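Local atomic coordinates of uncharacterized protein (Bacteroides eggerthii, PDB entry 4FTD), a protein that is of unknown function but combines a six-bladed beta-propeller with an immunoglobulin-like part and may take part in carbohydrate metabolism. Residues Thr15-Ile20 and Ile60-Ser65; Ala68-Glu73 and Leu90-His95. All coordinates share one frame; numbering follows the deposited sequence.

Contacts 1 and 2 lie about 9 Å apart, centre to centre, in the N-terminal immunoglobulin-like part of the chain, their centres about 50 and 54 Å from the chain's centre. Both are antiparallel strand pairings and both are partly buried. Each supplies leucine and isoleucine to a shared interior, with Ala-62 added in contact 1, and there Leu-17, Ile-20 and Ile-60 meet Leu-90 of contact 2. The outer side is mixed: Ser-19 and Glu-63 in contact 1, Ala-69 and Ile-93 beside Gln-71 and Arg-91 in contact 2. Contact 1 joins longer strands and is interrupted by a beta bulge; contact 2 pins the short strand 69-70 to strand 85-93.

Contact 1: Thr15-Ile20 and Ile60-Ser65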
loop_
_atom_site.group_PDB
_atom_site.type_symbol
_atom_site.label_atom_id
_atom_site.label_comp_id
_atom_site.label_asym_id
_atom_site.label_seq_id
_atom_site.Cartn_x
_atom_site.Cartn_y
_atom_site.Cartn_z
ATOM N N THR A 15 -16.019 -51.247 16.866
ATOM C CA THR A 15 -15.148 -50.958 15.704
ATOM C C THR A 15 -14.968 -49.484 15.292
ATOM O O THR A 15 -15.455 -49.047 14.243
ATOM C CB THR A 15 -15.443 -51.857 14.472
ATOM O OG1 THR A 15 -14.318 -51.814 13.582
ATOM C CG2 THR A 15 -16.727 -51.470 13.726
ATOM N N GLU A 16 -14.236 -48.739 16.122
ATOM C CA GLU A 16 -13.897 -47.347 15.826
ATOM C C GLU A 16 -12.526 -46.886 16.322
ATOM O O GLU A 16 -11.875 -47.553 17.137
ATOM C CB GLU A 16 -14.968 -46.381 16.275
ATOM C CG GLU A 16 -15.417 -46.501 17.693
ATOM C CD GLU A 16 -16.563 -45.557 17.909
ATOM O OE1 GLU A 16 -16.306 -44.380 18.224
ATOM O OE2 GLU A 16 -17.712 -45.987 17.712
ATOM N N LEU A 17 -12.083 -45.776 15.722
ATOM C CA LEU A 17 -10.794 -45.173 15.967
ATOM C C LEU A 17 -11.062 -44.085 16.959
ATOM O O LEU A 17 -11.703 -43.111 16.624
ATOM C CB LEU A 17 -10.233 -44.575 14.676
ATOM C CG LEU A 17 -8.868 -43.905 14.708
ATOM C CD1 LEU A 17 -7.828 -44.938 15.121
ATOM C CD2 LEU A 17 -8.611 -43.328 13.322
ATOM N N LEU A 18 -10.550 -44.254 18.173
ATOM C CA LEU A 18 -10.743 -43.299 19.281
ATOM C C LEU A 18 -9.682 -42.155 19.290
ATOM O O LEU A 18 -9.976 -41.027 19.664
ATOM C CB LEU A 18 -10.758 -44.093 20.597
ATOM C CG LEU A 18 -11.734 -45.273 20.660
ATOM C CD1 LEU A 18 -11.539 -46.130 21.908
ATOM C CD2 LEU A 18 -13.154 -44.739 20.585
ATOM N N SER A 19 -8.444 -42.439 18.873
ATOM C CA SER A 19 -7.416 -41.385 18.741
ATOM C C SER A 19 -6.305 -41.879 17.829
ATOM O O SER A 19 -6.139 -43.075 17.654
ATOM C CB SER A 19 -6.828 -40.964 20.100
ATOM O OG SER A 19 -6.031 -41.991 20.658
ATOM N N ILE A 20 -5.569 -40.952 17.239
ATOM C CA ILE A 20 -4.513 -41.306 16.298
ATOM C C ILE A 20 -3.445 -40.195 16.297
ATOM O O ILE A 20 -3.742 -39.004 16.480
ATOM C CB ILE A 20 -5.123 -41.571 14.887
ATOM C CG1 ILE A 20 -4.087 -42.256 13.958
ATOM C CG2 ILE A 20 -5.777 -40.300 14.333
ATOM C CD1 ILE A 20 -4.626 -42.836 12.666
ATOM N N ILE A 60 2.348 -44.550 12.745
ATOM C CA ILE A 60 1.173 -44.074 13.454
ATOM C C ILE A 60 0.929 -44.913 14.692
ATOM O O ILE A 60 1.358 -46.044 14.778
ATOM C CB ILE A 60 -0.098 -44.071 12.552
ATOM C CG1 ILE A 60 -0.447 -45.482 12.080
ATOM C CG2 ILE A 60 0.086 -43.136 11.331
ATOM C CD1 ILE A 60 -1.858 -45.607 11.541
ATOM N N GLU A 61 0.220 -44.331 15.639
ATOM C CA GLU A 61 -0.201 -45.005 16.850
ATOM C C GLU A 61 -1.633 -44.614 17.075
ATOM O O GLU A 61 -1.970 -43.434 16.962
ATOM C CB GLU A 61 0.659 -44.535 18.020
ATOM C CG GLU A 61 0.409 -45.193 19.345
ATOM C CD GLU A 61 1.392 -44.649 20.378
ATOM O OE1 GLU A 61 2.575 -45.086 20.396
ATOM O OE2 GLU A 61 0.981 -43.754 21.149
ATOM N N ALA A 62 -2.458 -45.589 17.427
ATOM C CA ALA A 62 -3.901 -45.373 17.526
ATOM C C ALA A 62 -4.484 -46.007 18.754
ATOM O O ALA A 62 -3.951 -46.994 19.238
ATOM C CB ALA A 62 -4.557 -45.976 16.314
ATOM N N GLU A 63 -5.557 -45.424 19.270
ATOM C CA GLU A 63 -6.393 -46.083 20.264
ATOM C C GLU A 63 -7.672 -46.502 19.518
ATOM O O GLU A 63 -8.266 -45.695 18.819
ATOM C CB GLU A 63 -6.775 -45.161 21.419
ATOM C CG GLU A 63 -5.665 -44.695 22.338
ATOM C CD GLU A 63 -6.180 -43.751 23.424
ATOM O OE1 GLU A 63 -7.417 -43.610 23.594
ATOM O OE2 GLU A 63 -5.343 -43.144 24.121
ATOM N N LEU A 64 -8.059 -47.760 19.680
ATOM C CA LEU A 64 -9.182 -48.391 18.990
ATOM C C LEU A 64 -10.181 -48.931 20.017
ATOM O O LEU A 64 -9.959 -48.833 21.221
ATOM C CB LEU A 64 -8.647 -49.561 18.151
ATOM C CG LEU A 64 -7.613 -49.220 17.071
ATOM C CD1 LEU A 64 -6.848 -50.437 16.571
ATOM C CD2 LEU A 64 -8.342 -48.546 15.931
ATOM N N SER A 65 -11.296 -49.467 19.533
ATOM C CA SER A 65 -12.293 -50.139 20.375
ATOM C C SER A 65 -11.722 -51.509 20.763
ATOM O O SER A 65 -10.903 -52.073 20.010
ATOM C CB SER A 65 -13.577 -50.324 19.574
ATOM O OG SER A 65 -14.087 -49.079 19.130
HETATM O O HOH W 1 -3.297 -42.022 19.666
#
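Glu-16 gives its backbone N-H to Ser-65 OG at 3.0 Å; a serine suits this place, just past the end of strand 58-64, because its short side chain brings OG to that N-H. The carbonyl oxygen of Glu-16 receives a weak bond from Ser-65 N. An alanine in place of Ser-65 removes the hydroxyl and would probably leave the Glu-16 N-H without this acceptor, making the entry to the strand less firmly held. Leu-17 turns to the apolar face. With CG anti to the backbone N (chi1 -179°), its CD1 methyl comes 3.6 Å from Ala-62 CB and also touches Leu-64 CD2; the small alanine leaves room for that methyl. At Leu-18 and Ser-19 the strand makes a classic beta bulge: Leu-18 N, at 2.8 Å, and Ser-19 N, at 3.3 Å, both bond to Glu-63 O from the same face of its carbonyl plane. Ser-19 O takes Glu-63 N in return at 2.9 Å, and Ser-19 OG lies 3.2 Å from Glu-63 CG while bonding to a water. Ile-20 rejoins the apolar face, its CD1 4.1 Å from Ile-60 CD1. The bulge lets one carbonyl oxygen accept two successive amides, while Leu-17 and Ile-20 still face the apolar interior and Ser-19 the water.

Contact 2: Ala68-Glu73 and Leu90-His95; sequences AALQSE and LRIINH
Gln-71 lays its side chain alongside that of Arg-91, the two pointing the same way, with Gln-71 CG 3.6 Å from Arg-91 CB and the amide and guanidinium planes 30° apart. This pair flanks a short antiparallel pairing at the edge of the immunoglobulin-like sheet, where strand 69-70 is the outermost strand. The bend at chi2 (-84°) turns the glutamine's end to run beside the arginine, with NE2 near Arg-91 CD, and its length suits a place where it can cover the aliphatic part of the arginine. Arg-91 directs its charge elsewhere, to a salt bridge between NE and Asp-100 on strand 98-106. Ala-69 and Ile-93 form the hydrogen-bonded pair: Ala-69 N meets Ile-93 O at 2.7 Å, almost straight at 168°, and Ile-93 N returns to Ala-69 O at 2.9 Å. On the other face Leu-70 and Ile-92 are a non-hydrogen-bonded pair, and Leu-70 CD2 rests 4.2 Å from Ile-92 CG2 and 4.3 Å from Leu-90 CD2. Branched apolar residues fit here because this face packs against strand 58-64, where Leu-70 touches Ile-60 and Ala-62. Beyond the paired residues, Gln-71 N still reaches Arg-91 O at 3.3 Å.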
loop_
_atom_site.group_PDB
_atom_site.type_symbol
_atom_site.label_atom_id
_atom_site.label_comp_id
_atom_site.label_asym_id
_atom_site.label_seq_id
_atom_site.Cartn_x
_atom_site.Cartn_y
_atom_site.Cartn_z
ATOM N N ALA A 68 -10.204 -54.277 18.149
ATOM C CA ALA A 68 -9.941 -53.781 16.779
ATOM C C ALA A 68 -8.434 -53.627 16.540
ATOM O O ALA A 68 -7.722 -53.263 17.446
ATOM C CB ALA A 68 -10.663 -52.467 16.544
ATOM N N ALA A 69 -7.972 -53.925 15.325
ATOM C CA ALA A 69 -6.562 -53.811 14.913
ATOM C C ALA A 69 -6.432 -52.863 13.714
ATOM O O ALA A 69 -7.313 -52.849 12.860
ATOM C CB ALA A 69 -6.017 -55.183 14.507
ATOM N N LEU A 70 -5.352 -52.074 13.661
ATOM C CA LEU A 70 -4.960 -51.363 12.447
ATOM C C LEU A 70 -4.469 -52.399 11.407
ATOM O O LEU A 70 -3.845 -53.422 11.755
ATOM C CB LEU A 70 -3.804 -50.377 12.722
ATOM C CG LEU A 70 -3.953 -49.219 13.718
ATOM C CD1 LEU A 70 -2.566 -48.659 14.040
ATOM C CD2 LEU A 70 -4.873 -48.124 13.198
ATOM N N GLN A 71 -4.771 -52.170 10.130
ATOM C CA GLN A 71 -4.139 -52.965 9.059
ATOM C C GLN A 71 -2.620 -52.895 9.169
ATOM O O GLN A 71 -1.931 -53.883 8.981
ATOM C CB GLN A 71 -4.441 -52.399 7.670
ATOM C CG GLN A 71 -5.825 -52.603 7.136
ATOM C CD GLN A 71 -5.996 -53.941 6.480
ATOM O OE1 GLN A 71 -5.917 -54.980 7.135
ATOM N NE2 GLN A 71 -6.248 -53.926 5.173
ATOM N N SER A 72 -2.108 -51.686 9.401
ATOM C CA SER A 72 -0.671 -51.433 9.422
ATOM C C SER A 72 -0.404 -50.213 10.309
ATOM O O SER A 72 -1.284 -49.380 10.479
ATOM C CB SER A 72 -0.175 -51.104 8.000
ATOM O OG SER A 72 1.238 -50.861 7.998
ATOM N N GLU A 73 0.810 -50.137 10.842
ATOM C CA GLU A 73 1.271 -49.012 11.666
ATOM C C GLU A 73 2.091 -48.041 10.871
ATOM O O GLU A 73 2.576 -47.077 11.458
ATOM C CB GLU A 73 2.174 -49.509 12.832
ATOM C CG GLU A 73 1.487 -50.374 13.855
ATOM C CD GLU A 73 2.270 -50.492 15.159
ATOM O OE1 GLU A 73 3.536 -50.434 15.228
ATOM O OE2 GLU A 73 1.579 -50.627 16.166
ATOM N N LEU A 90 -7.511 -45.519 5.967
ATOM C CA LEU A 90 -7.059 -46.159 7.191
ATOM C C LEU A 90 -8.170 -47.115 7.577
ATOM O O LEU A 90 -9.291 -46.680 7.887
ATOM C CB LEU A 90 -6.826 -45.179 8.331
ATOM C CG LEU A 90 -6.365 -45.801 9.657
ATOM C CD1 LEU A 90 -5.271 -44.994 10.287
ATOM C CD2 LEU A 90 -7.520 -45.924 10.646
ATOM N N ARG A 91 -7.861 -48.410 7.548
ATOM C CA ARG A 91 -8.807 -49.463 7.861
ATOM C C ARG A 91 -8.591 -50.057 9.270
ATOM O O ARG A 91 -7.481 -50.412 9.629
ATOM C CB ARG A 91 -8.756 -50.548 6.784
ATOM C CG ARG A 91 -9.606 -51.795 7.050
ATOM C CD ARG A 91 -9.724 -52.697 5.833
ATOM N NE ARG A 91 -10.351 -51.981 4.727
ATOM C CZ ARG A 91 -10.394 -52.386 3.465
ATOM N NH1 ARG A 91 -9.856 -53.540 3.086
ATOM N NH2 ARG A 91 -11.006 -51.619 2.563
ATOM N N ILE A 92 -9.667 -50.123 10.055
ATOM C CA ILE A 92 -9.632 -50.808 11.342
ATOM C C ILE A 92 -10.508 -52.067 11.215
ATOM O O ILE A 92 -11.560 -52.062 10.540
ATOM C CB ILE A 92 -9.917 -49.855 12.509
ATOM C CG1 ILE A 92 -11.355 -49.421 12.514
ATOM C CG2 ILE A 92 -8.977 -48.616 12.440
ATOM C CD1 ILE A 92 -11.725 -48.825 13.841
ATOM N N ILE A 93 -10.040 -53.163 11.797
ATOM C CA ILE A 93 -10.655 -54.471 11.573
ATOM C C ILE A 93 -10.743 -55.199 12.873
ATOM O O ILE A 93 -9.885 -55.039 13.735
ATOM C CB ILE A 93 -9.781 -55.395 10.679
ATOM C CG1 ILE A 93 -9.417 -54.755 9.357
ATOM C CG2 ILE A 93 -10.465 -56.725 10.350
ATOM C CD1 ILE A 93 -8.448 -55.609 8.557
ATOM N N ASN A 94 -11.772 -56.023 12.985
ATOM C CA ASN A 94 -11.813 -57.047 14.012
ATOM C C ASN A 94 -12.342 -58.445 13.525
ATOM O O ASN A 94 -12.336 -58.769 12.314
ATOM C CB ASN A 94 -12.485 -56.476 15.239
ATOM C CG ASN A 94 -13.879 -56.117 14.998
ATOM O OD1 ASN A 94 -14.645 -56.908 14.453
ATOM N ND2 ASN A 94 -14.237 -54.902 15.395
ATOM N N HIS A 95 -12.765 -59.271 14.471
ATOM C CA HIS A 95 -13.147 -60.647 14.189
ATOM C C HIS A 95 -14.046 -60.801 12.953
ATOM O O HIS A 95 -14.018 -61.829 12.258
ATOM C CB HIS A 95 -13.695 -61.410 15.452
ATOM C CG HIS A 95 -14.813 -60.726 16.200
ATOM N ND1 HIS A 95 -14.633 -59.573 16.942
ATOM C CD2 HIS A 95 -16.106 -61.094 16.398
ATOM C CE1 HIS A 95 -15.775 -59.234 17.520
ATOM N NE2 HIS A 95 -16.684 -60.141 17.208
HETATM O O HOH W 2 -4.374 -49.352 9.059
#